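Local coordinates for protein uronate dehydrogenase (PDB 3RFX) that catalyses the NAD-dependent oxidation of uronates, probably galacturonate and glucuronate, to their aldarolactones, at residues 5-10 / 29-34; 68-73 / 106-111. The protein carries 1 engineered substitution. One frame throughout, in Å; residues are numbered along the deposited sequence.

Contact 1. Residues 5-10 / 29-34; sequences RLLVTG and ILRLAD. With NAD (nicotinamide-adenine-dinucleotide), chain D.
Residues 5-10 and 29-34 carry the two parallel strands of the first beta-alpha-beta unit of the Rossmann fold, in which Val8 lies level with Leu32 and Leu6 with Leu30. Four backbone bonds tie the strands: Leu6 N gives its hydrogen to Ile29 O (3.1 Å), Arg31 N to Leu6 O, Val8 N to Arg31 O (2.8 Å) and Ala33 N to Val8 O. On the face carrying Leu6 and Val8, the side chains of Leu6 and Leu30 run side by side, CD2 of Leu6 lying 3.8 Å from CD1 of Leu30, while CD1 of Leu32 rests on Val8 CB. The other face carries two arginines. Both chains are extended until they bend at chi3 (-77° in Arg5), which lays NH2 of Arg31 over the plane of the Arg5 guanidinium, 3.2 Å from Arg5 NE, two donors in contact without a hydrogen bond, the two planes 38° apart. Glu46, whose carboxylate forms a salt bridge with each arginine, probably makes this closeness tolerable and would offset part of their repulsion; Arg5 NH1 is also hydrogen-bonded to Gly64 O. Where the strands end, Asp34 grips the adenosine ribose with both oxygens: NAD O3B donates to OD1 and O2B to OD2, each at 2.7 Å. Gly10 brings its CA within 3.7 Å of NAD O4B, where a side chain would be crowded by the ribose carbon C4B. Strand 45-49 flanks 30-34 and strand 67-70 flanks 5-9, while Met61 of helix 55-62 packs on Leu7 and Ala33.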
ATOM      1  N   ARG A   5     -43.250   4.377  -1.421  1.00 27.01           N
ATOM      2  CA  ARG A   5     -43.227   4.440   0.036  1.00 26.30           C
ATOM      3  C   ARG A   5     -41.811   4.325   0.600  1.00 25.79           C
ATOM      4  O   ARG A   5     -41.092   3.364   0.321  1.00 23.76           O
ATOM      5  CB  ARG A   5     -44.125   3.361   0.642  1.00 23.68           C
ATOM      6  CG  ARG A   5     -44.184   3.397   2.162  1.00 23.85           C
ATOM      7  CD  ARG A   5     -45.083   2.305   2.735  1.00 25.68           C
ATOM      8  NE  ARG A   5     -46.508   2.619   2.599  1.00 28.50           N
ATOM      9  CZ  ARG A   5     -47.323   2.069   1.700  1.00 33.50           C
ATOM     10  NH1 ARG A   5     -46.867   1.165   0.835  1.00 25.97           N
ATOM     11  NH2 ARG A   5     -48.602   2.421   1.671  1.00 28.81           N
ATOM     12  N   LEU A   6     -41.426   5.315   1.396  1.00 23.57           N
ATOM     13  CA  LEU A   6     -40.136   5.309   2.076  1.00 22.13           C
ATOM     14  C   LEU A   6     -40.363   5.161   3.569  1.00 21.53           C
ATOM     15  O   LEU A   6     -41.162   5.892   4.152  1.00 22.51           O
ATOM     16  CB  LEU A   6     -39.390   6.615   1.796  1.00 21.18           C
ATOM     17  CG  LEU A   6     -38.099   6.841   2.593  1.00 20.34           C
ATOM     18  CD1 LEU A   6     -37.091   5.724   2.307  1.00 19.60           C
ATOM     19  CD2 LEU A   6     -37.513   8.215   2.278  1.00 20.61           C
ATOM     20  N   LEU A   7     -39.677   4.205   4.186  1.00 18.30           N
ATOM     21  CA  LEU A   7     -39.713   4.042   5.632  1.00 18.50           C
ATOM     22  C   LEU A   7     -38.588   4.849   6.298  1.00 22.55           C
ATOM     23  O   LEU A   7     -37.430   4.777   5.878  1.00 18.45           O
ATOM     24  CB  LEU A   7     -39.566   2.568   6.005  1.00 18.74           C
ATOM     25  CG  LEU A   7     -39.422   2.190   7.486  1.00 18.66           C
ATOM     26  CD1 LEU A   7     -40.674   2.533   8.294  1.00 19.66           C
ATOM     27  CD2 LEU A   7     -39.094   0.711   7.633  1.00 19.59           C
ATOM     28  N   VAL A   8     -38.938   5.620   7.326  1.00 18.68           N
ATOM     29  CA  VAL A   8     -37.937   6.230   8.206  1.00 17.79           C
ATOM     30  C   VAL A   8     -38.140   5.717   9.627  1.00 20.75           C
ATOM     31  O   VAL A   8     -39.160   6.009  10.257  1.00 20.40           O
ATOM     32  CB  VAL A   8     -38.024   7.771   8.213  1.00 18.68           C
ATOM     33  CG1 VAL A   8     -36.940   8.364   9.119  1.00 16.44           C
ATOM     34  CG2 VAL A   8     -37.908   8.328   6.803  1.00 18.39           C
ATOM     35  N   THR A   9     -37.187   4.932  10.125  1.00 17.46           N
ATOM     36  CA  THR A   9     -37.229   4.470  11.508  1.00 16.14           C
ATOM     37  C   THR A   9     -36.571   5.515  12.422  1.00 18.10           C
ATOM     38  O   THR A   9     -35.906   6.421  11.940  1.00 19.44           O
ATOM     39  CB  THR A   9     -36.529   3.114  11.703  1.00 19.84           C
ATOM     40  OG1 THR A   9     -35.112   3.264  11.513  1.00 19.21           O
ATOM     41  CG2 THR A   9     -37.080   2.055  10.720  1.00 20.04           C
ATOM     42  N   GLY A  10     -36.762   5.375  13.732  1.00 18.25           N
ATOM     43  CA  GLY A  10     -36.286   6.370  14.693  1.00 20.15           C
ATOM     44  C   GLY A  10     -36.846   7.758  14.439  1.00 21.21           C
ATOM     45  O   GLY A  10     -36.204   8.777  14.745  1.00 21.68           O
ATOM     46  N   ILE A  29     -45.597   8.368  -0.338  1.00 25.82           N
ATOM     47  CA  ILE A  29     -45.968   8.141   1.050  1.00 27.66           C
ATOM     48  C   ILE A  29     -44.741   7.971   1.938  1.00 30.35           C
ATOM     49  O   ILE A  29     -43.839   7.194   1.629  1.00 23.48           O
ATOM     50  CB  ILE A  29     -46.824   6.883   1.191  1.00 28.49           C
ATOM     51  CG1 ILE A  29     -48.122   7.036   0.393  1.00 32.78           C
ATOM     52  CG2 ILE A  29     -47.107   6.590   2.665  1.00 28.60           C
ATOM     53  CD1 ILE A  29     -48.806   5.713   0.106  1.00 37.68           C
ATOM     54  N   LEU A  30     -44.715   8.691   3.054  1.00 27.58           N
ATOM     55  CA  LEU A  30     -43.647   8.529   4.022  1.00 26.79           C
ATOM     56  C   LEU A  30     -44.182   7.767   5.223  1.00 28.04           C
ATOM     57  O   LEU A  30     -45.125   8.212   5.879  1.00 27.43           O
ATOM     58  CB  LEU A  30     -43.124   9.899   4.457  1.00 29.34           C
ATOM     59  CG  LEU A  30     -41.681   9.999   4.946  1.00 31.47           C
ATOM     60  CD1 LEU A  30     -40.724   9.552   3.853  1.00 28.66           C
ATOM     61  CD2 LEU A  30     -41.381  11.437   5.365  1.00 29.42           C
ATOM     62  N   ARG A  31     -43.600   6.607   5.506  1.00 20.14           N
ATOM     63  CA  ARG A  31     -43.970   5.865   6.697  1.00 20.19           C
ATOM     64  C   ARG A  31     -42.947   6.123   7.792  1.00 26.30           C
ATOM     65  O   ARG A  31     -41.761   5.848   7.616  1.00 24.20           O
ATOM     66  CB  ARG A  31     -44.076   4.365   6.419  1.00 19.57           C
ATOM     67  CG  ARG A  31     -44.437   3.547   7.643  1.00 20.31           C
ATOM     68  CD  ARG A  31     -44.613   2.077   7.301  1.00 23.98           C
ATOM     69  NE  ARG A  31     -45.734   1.865   6.387  1.00 25.81           N
ATOM     70  CZ  ARG A  31     -46.033   0.689   5.844  1.00 30.58           C
ATOM     71  NH1 ARG A  31     -45.287  -0.374   6.114  1.00 22.86           N
ATOM     72  NH2 ARG A  31     -47.070   0.578   5.023  1.00 28.13           N
ATOM     73  N   LEU A  32     -43.420   6.662   8.912  1.00 22.00           N
ATOM     74  CA  LEU A  32     -42.574   6.981  10.058  1.00 23.26           C
ATOM     75  C   LEU A  32     -42.783   5.955  11.155  1.00 23.45           C
ATOM     76  O   LEU A  32     -43.920   5.580  11.459  1.00 24.69           O
ATOM     77  CB  LEU A  32     -42.899   8.382  10.603  1.00 21.69           C
ATOM     78  CG  LEU A  32     -42.659   9.624   9.742  1.00 26.02           C
ATOM     79  CD1 LEU A  32     -41.378   9.486   8.909  1.00 21.78           C
ATOM     80  CD2 LEU A  32     -43.851   9.919   8.843  1.00 26.69           C
ATOM     81  N   ALA A  33     -41.692   5.499  11.758  1.00 19.62           N
ATOM     82  CA  ALA A  33     -41.787   4.530  12.840  1.00 20.07           C
ATOM     83  C   ALA A  33     -40.871   4.894  14.000  1.00 23.90           C
ATOM     84  O   ALA A  33     -39.824   5.512  13.809  1.00 22.19           O
ATOM     85  CB  ALA A  33     -41.471   3.117  12.332  1.00 20.62           C
ATOM     86  N   ASP A  34     -41.281   4.510  15.205  1.00 23.31           N
ATOM     87  CA  ASP A  34     -40.454   4.674  16.393  1.00 22.78           C
ATOM     88  C   ASP A  34     -41.071   3.875  17.528  1.00 27.07           C
ATOM     89  O   ASP A  34     -42.254   3.532  17.478  1.00 27.31           O
ATOM     90  CB  ASP A  34     -40.337   6.152  16.780  1.00 24.15           C
ATOM     91  CG  ASP A  34     -39.084   6.447  17.606  1.00 22.62           C
ATOM     92  OD1 ASP A  34     -38.208   7.161  17.090  1.00 20.75           O
ATOM     93  OD2 ASP A  34     -38.970   5.965  18.755  1.00 23.30           O
TER
HETATM   94  PA  NAD D 400     -31.915   9.565  18.851  1.00 32.47           P
HETATM   95  O1A NAD D 400     -31.295   8.721  20.220  1.00 38.41           O
HETATM   96  O2A NAD D 400     -32.080  11.248  18.969  1.00 36.37           O
HETATM   97  O5B NAD D 400     -33.038   8.737  17.831  1.00 32.26           O
HETATM   98  C5B NAD D 400     -33.166   7.382  18.078  1.00 25.41           C
HETATM   99  C4B NAD D 400     -34.593   6.840  17.975  1.00 22.54           C
HETATM  100  O4B NAD D 400     -34.652   5.424  17.891  1.00 21.65           O
HETATM  101  C3B NAD D 400     -35.463   7.284  19.068  1.00 22.71           C
HETATM  102  O3B NAD D 400     -36.431   8.232  18.793  1.00 21.77           O
HETATM  103  C2B NAD D 400     -35.750   6.076  19.858  1.00 23.27           C
HETATM  104  O2B NAD D 400     -36.959   6.054  20.606  1.00 26.51           O
HETATM  105  C1B NAD D 400     -35.598   4.993  18.848  1.00 20.99           C
HETATM  106  N9A NAD D 400     -35.341   3.681  19.377  1.00 22.50           N
HETATM  107  C8A NAD D 400     -34.398   3.326  20.365  1.00 22.72           C
HETATM  108  N7A NAD D 400     -34.570   1.985  20.630  1.00 23.07           N
HETATM  109  C5A NAD D 400     -35.637   1.518  19.831  1.00 23.53           C
HETATM  110  C6A NAD D 400     -36.228   0.249  19.703  1.00 20.04           C
HETATM  111  N6A NAD D 400     -35.760  -0.833  20.498  1.00 21.86           N
HETATM  112  N1A NAD D 400     -37.276   0.078  18.816  1.00 21.52           N
HETATM  113  C2A NAD D 400     -37.749   1.127  18.057  1.00 20.27           C
HETATM  114  N3A NAD D 400     -37.145   2.422  18.176  1.00 24.20           N
HETATM  115  C4A NAD D 400     -36.109   2.579  19.062  1.00 23.33           C
HETATM  116  O3  NAD D 400     -30.693   9.372  17.904  1.00 34.09           O
HETATM  117  PN  NAD D 400     -30.232  10.394  16.773  1.00 44.16           P
HETATM  118  O1N NAD D 400     -31.429  11.063  16.120  1.00 33.03           O
HETATM  119  O2N NAD D 400     -29.311  11.465  17.345  1.00 46.79           O
HETATM  120  O5D NAD D 400     -29.453   9.562  15.679  1.00 44.57           O

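Contact 2. Residues 68-73 / 106-111. With NAD (nicotinamide-adenine-dinucleotide), chain D.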
ATOM      1  N   ILE A  68     -35.604   2.199   2.905  1.00 17.44           N
ATOM      2  CA  ILE A  68     -35.556   2.365   4.358  1.00 16.00           C
ATOM      3  C   ILE A  68     -34.406   3.288   4.741  1.00 19.20           C
ATOM      4  O   ILE A  68     -33.263   3.089   4.306  1.00 16.54           O
ATOM      5  CB  ILE A  68     -35.325   1.036   5.091  1.00 17.22           C
ATOM      6  CG1 ILE A  68     -36.401  -0.002   4.738  1.00 17.59           C
ATOM      7  CG2 ILE A  68     -35.305   1.252   6.610  1.00 16.53           C
ATOM      8  CD1 ILE A  68     -36.155  -1.356   5.384  1.00 15.75           C
ATOM      9  N   VAL A  69     -34.716   4.299   5.545  1.00 16.51           N
ATOM     10  CA  VAL A  69     -33.689   5.097   6.202  1.00 16.31           C
ATOM     11  C   VAL A  69     -33.743   4.694   7.667  1.00 18.62           C
ATOM     12  O   VAL A  69     -34.671   5.051   8.397  1.00 17.22           O
ATOM     13  CB  VAL A  69     -33.920   6.600   6.022  1.00 17.63           C
ATOM     14  CG1 VAL A  69     -32.876   7.402   6.816  1.00 17.35           C
ATOM     15  CG2 VAL A  69     -33.850   6.966   4.545  1.00 17.07           C
ATOM     16  N   HIS A  70     -32.767   3.898   8.085  1.00 15.59           N
ATOM     17  CA  HIS A  70     -32.801   3.295   9.407  1.00 17.27           C
ATOM     18  C   HIS A  70     -32.060   4.141  10.447  1.00 19.87           C
ATOM     19  O   HIS A  70     -30.853   3.975  10.646  1.00 18.18           O
ATOM     20  CB  HIS A  70     -32.215   1.882   9.367  1.00 14.72           C
ATOM     21  CG  HIS A  70     -32.289   1.167  10.677  1.00 17.59           C
ATOM     22  ND1 HIS A  70     -33.437   1.134  11.440  1.00 17.10           N
ATOM     23  CD2 HIS A  70     -31.360   0.455  11.360  1.00 18.05           C
ATOM     24  CE1 HIS A  70     -33.208   0.445  12.542  1.00 17.27           C
ATOM     25  NE2 HIS A  70     -31.959   0.013  12.515  1.00 19.25           N
ATOM     26  N   LEU A  71     -32.798   5.019  11.119  1.00 19.16           N
ATOM     27  CA  LEU A  71     -32.238   5.900  12.152  1.00 17.67           C
ATOM     28  C   LEU A  71     -32.529   5.377  13.556  1.00 21.96           C
ATOM     29  O   LEU A  71     -31.934   5.827  14.543  1.00 18.50           O
ATOM     30  CB  LEU A  71     -32.807   7.305  11.993  1.00 17.06           C
ATOM     31  CG  LEU A  71     -32.628   7.927  10.608  1.00 19.73           C
ATOM     32  CD1 LEU A  71     -33.299   9.283  10.516  1.00 20.72           C
ATOM     33  CD2 LEU A  71     -31.141   8.023  10.244  1.00 19.69           C
ATOM     34  N   GLY A  72     -33.442   4.414  13.641  1.00 17.61           N
ATOM     35  CA  GLY A  72     -33.887   3.890  14.919  1.00 18.48           C
ATOM     36  C   GLY A  72     -32.868   3.031  15.634  1.00 20.36           C
ATOM     37  O   GLY A  72     -32.182   2.217  15.027  1.00 23.36           O
ATOM     38  N   GLY A  73     -32.783   3.201  16.946  1.00 20.79           N
ATOM     39  CA  GLY A  73     -31.829   2.457  17.739  1.00 18.24           C
ATOM     40  C   GLY A  73     -31.174   3.331  18.790  1.00 26.37           C
ATOM     41  O   GLY A  73     -31.638   4.445  19.065  1.00 22.59           O
ATOM     42  N   ILE A 106     -31.409  -0.006   1.873  1.00 15.39           N
ATOM     43  CA  ILE A 106     -31.314   0.544   3.227  1.00 14.27           C
ATOM     44  C   ILE A 106     -30.206   1.591   3.366  1.00 17.76           C
ATOM     45  O   ILE A 106     -29.078   1.375   2.919  1.00 14.76           O
ATOM     46  CB  ILE A 106     -31.052  -0.576   4.239  1.00 14.56           C
ATOM     47  CG1 ILE A 106     -32.234  -1.554   4.253  1.00 15.52           C
ATOM     48  CG2 ILE A 106     -30.789  -0.011   5.656  1.00 16.89           C
ATOM     49  CD1 ILE A 106     -31.919  -2.860   4.926  1.00 14.38           C
ATOM     50  N   VAL A 107     -30.539   2.736   3.955  1.00 13.82           N
ATOM     51  CA  VAL A 107     -29.506   3.651   4.454  1.00 14.02           C
ATOM     52  C   VAL A 107     -29.395   3.380   5.951  1.00 16.84           C
ATOM     53  O   VAL A 107     -30.332   3.638   6.703  1.00 16.57           O
ATOM     54  CB  VAL A 107     -29.851   5.133   4.194  1.00 14.01           C
ATOM     55  CG1 VAL A 107     -28.818   6.071   4.857  1.00 15.59           C
ATOM     56  CG2 VAL A 107     -29.914   5.420   2.705  1.00 14.92           C
ATOM     57  N   PHE A 108     -28.270   2.817   6.378  1.00 14.46           N
ATOM     58  CA  PHE A 108     -28.067   2.484   7.781  1.00 12.36           C
ATOM     59  C   PHE A 108     -27.310   3.601   8.497  1.00 18.09           C
ATOM     60  O   PHE A 108     -26.244   4.011   8.050  1.00 15.05           O
ATOM     61  CB  PHE A 108     -27.278   1.178   7.893  1.00 14.40           C
ATOM     62  CG  PHE A 108     -26.887   0.812   9.300  1.00 16.93           C
ATOM     63  CD1 PHE A 108     -27.821   0.828  10.326  1.00 19.33           C
ATOM     64  CD2 PHE A 108     -25.588   0.422   9.594  1.00 16.48           C
ATOM     65  CE1 PHE A 108     -27.467   0.471  11.621  1.00 17.42           C
ATOM     66  CE2 PHE A 108     -25.226   0.064  10.893  1.00 15.58           C
ATOM     67  CZ  PHE A 108     -26.167   0.082  11.901  1.00 16.53           C
ATOM     68  N   ALA A 109     -27.862   4.091   9.605  1.00 14.87           N
ATOM     69  CA  ALA A 109     -27.140   5.046  10.447  1.00 18.06           C
ATOM     70  C   ALA A 109     -26.100   4.315  11.287  1.00 15.48           C
ATOM     71  O   ALA A 109     -26.384   3.890  12.404  1.00 17.81           O
ATOM     72  CB  ALA A 109     -28.109   5.803  11.354  1.00 18.46           C
ATOM     73  N   SER A 110     -24.906   4.123  10.739  1.00 14.16           N
ATOM     74  CA  SER A 110     -23.801   3.635  11.543  1.00 13.27           C
ATOM     75  C   SER A 110     -23.241   4.858  12.273  1.00 14.77           C
ATOM     76  O   SER A 110     -23.910   5.891  12.377  1.00 14.52           O
ATOM     77  CB  SER A 110     -22.726   2.974  10.673  1.00 13.48           C
ATOM     78  OG  SER A 110     -21.754   2.315  11.476  1.00 14.71           O
ATOM     79  N   SER A 111     -22.006   4.769  12.742  1.00 14.44           N
ATOM     80  CA  SER A 111     -21.492   5.827  13.601  1.00 16.40           C
ATOM     81  C   SER A 111     -19.980   5.946  13.535  1.00 14.01           C
ATOM     82  O   SER A 111     -19.288   4.950  13.332  1.00 12.59           O
ATOM     83  CB  SER A 111     -21.893   5.520  15.049  1.00 16.10           C
ATOM     84  OG  SER A 111     -21.321   6.462  15.926  1.00 19.72           O
TER
HETATM   85  PA  NAD D 400     -31.915   9.565  18.851  1.00 32.47           P
HETATM   86  O1A NAD D 400     -31.295   8.721  20.220  1.00 38.41           O
HETATM   87  O2A NAD D 400     -32.080  11.248  18.969  1.00 36.37           O
HETATM   88  O5B NAD D 400     -33.038   8.737  17.831  1.00 32.26           O
HETATM   89  C5B NAD D 400     -33.166   7.382  18.078  1.00 25.41           C
HETATM   90  C4B NAD D 400     -34.593   6.840  17.975  1.00 22.54           C
HETATM   91  O4B NAD D 400     -34.652   5.424  17.891  1.00 21.65           O
HETATM   92  C3B NAD D 400     -35.463   7.284  19.068  1.00 22.71           C
HETATM   93  O3B NAD D 400     -36.431   8.232  18.793  1.00 21.77           O
HETATM   94  C2B NAD D 400     -35.750   6.076  19.858  1.00 23.27           C
HETATM   95  O2B NAD D 400     -36.959   6.054  20.606  1.00 26.51           O
HETATM   96  C1B NAD D 400     -35.598   4.993  18.848  1.00 20.99           C
HETATM   97  N9A NAD D 400     -35.341   3.681  19.377  1.00 22.50           N
HETATM   98  C8A NAD D 400     -34.398   3.326  20.365  1.00 22.72           C
HETATM   99  N7A NAD D 400     -34.570   1.985  20.630  1.00 23.07           N
HETATM  100  C5A NAD D 400     -35.637   1.518  19.831  1.00 23.53           C
HETATM  101  C6A NAD D 400     -36.228   0.249  19.703  1.00 20.04           C
HETATM  102  N6A NAD D 400     -35.760  -0.833  20.498  1.00 21.86           N
HETATM  103  N1A NAD D 400     -37.276   0.078  18.816  1.00 21.52           N
HETATM  104  C2A NAD D 400     -37.749   1.127  18.057  1.00 20.27           C
HETATM  105  N3A NAD D 400     -37.145   2.422  18.176  1.00 24.20           N
HETATM  106  C4A NAD D 400     -36.109   2.579  19.062  1.00 23.33           C
HETATM  107  O3  NAD D 400     -30.693   9.372  17.904  1.00 34.09           O
HETATM  108  PN  NAD D 400     -30.232  10.394  16.773  1.00 44.16           P
HETATM  109  O1N NAD D 400     -31.429  11.063  16.120  1.00 33.03           O
HETATM  110  O2N NAD D 400     -29.311  11.465  17.345  1.00 46.79           O
HETATM  111  O5D NAD D 400     -29.453   9.562  15.679  1.00 44.57           O
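The strand residues 68-70 and 106-108 run side by side in parallel, the strand axes 4.7 Å apart and only 6° from alignment, with Ile68, Val69 and His70 level with Ile106, Val107 and Phe108. Ile68 O accepts from Val107 N at 2.8 Å, and Val107 O in turn accepts from His70 N; both bonds are nearly straight. The last rung, from Ala109 N to His70 O, stretches to 3.2 Å, and its donor is tilted 27° from the carbonyl plane. This is where the backbones begin to part, Ala109 being the centre of an inverse gamma turn. Ile68 and Ile106 lie alongside each other, pointing the same way, with CD1 of Ile68 4.1 Å from CG1 of Ile106. On that same face the rings of His70 and Phe108 meet edge to edge rather than stacking: CD2 of His70 lies 3.7 Å from CD1 of Phe108, each close to the plane of the other ring. In both residues CG is anti to the backbone N (chi1 -177° for His70), which sends the rings out in the same direction; ND1 of His70 is hydrogen-bonded to Thr9 OG1. Beyond the strand, CD2 of Leu71 swings back to within 3.9 Å of Ala109 CB. The segment then turns into a glycine pair at the cofactor, where Gly73 N donates to the ribose oxygen O4B of NAD at 3.1 Å. Helix 80-100, the crossover between the strands, covers the His70 and Phe108 face through Leu91. Phe193 of helix 182-194 packs on Val69 and Val107 on the opposite face, and strand 158-163 continues the sheet beyond 105-111.

Contacts 1 and 2, with centres about 11 Å apart, are neighbouring parts of one parallel sheet joined where strand 5-9 meets strand 67-70. Val69 N reaches Leu7 O at 2.8 Å in a probable backbone hydrogen bond, and Thr9 OG1 lies 2.7 Å from His70 ND1, also probably hydrogen-bonded, which would fix the histidine ring across the seam. From this seam the chain builds outward in opposite directions, to 30-34 in contact 1 and to 105-111 in contact 2, the strand order of a Rossmann fold. Both contacts meet one ribose of NAD from the C-terminal ends of their strands, contact 1 on its hydroxyl side and contact 2 at its ring oxygen.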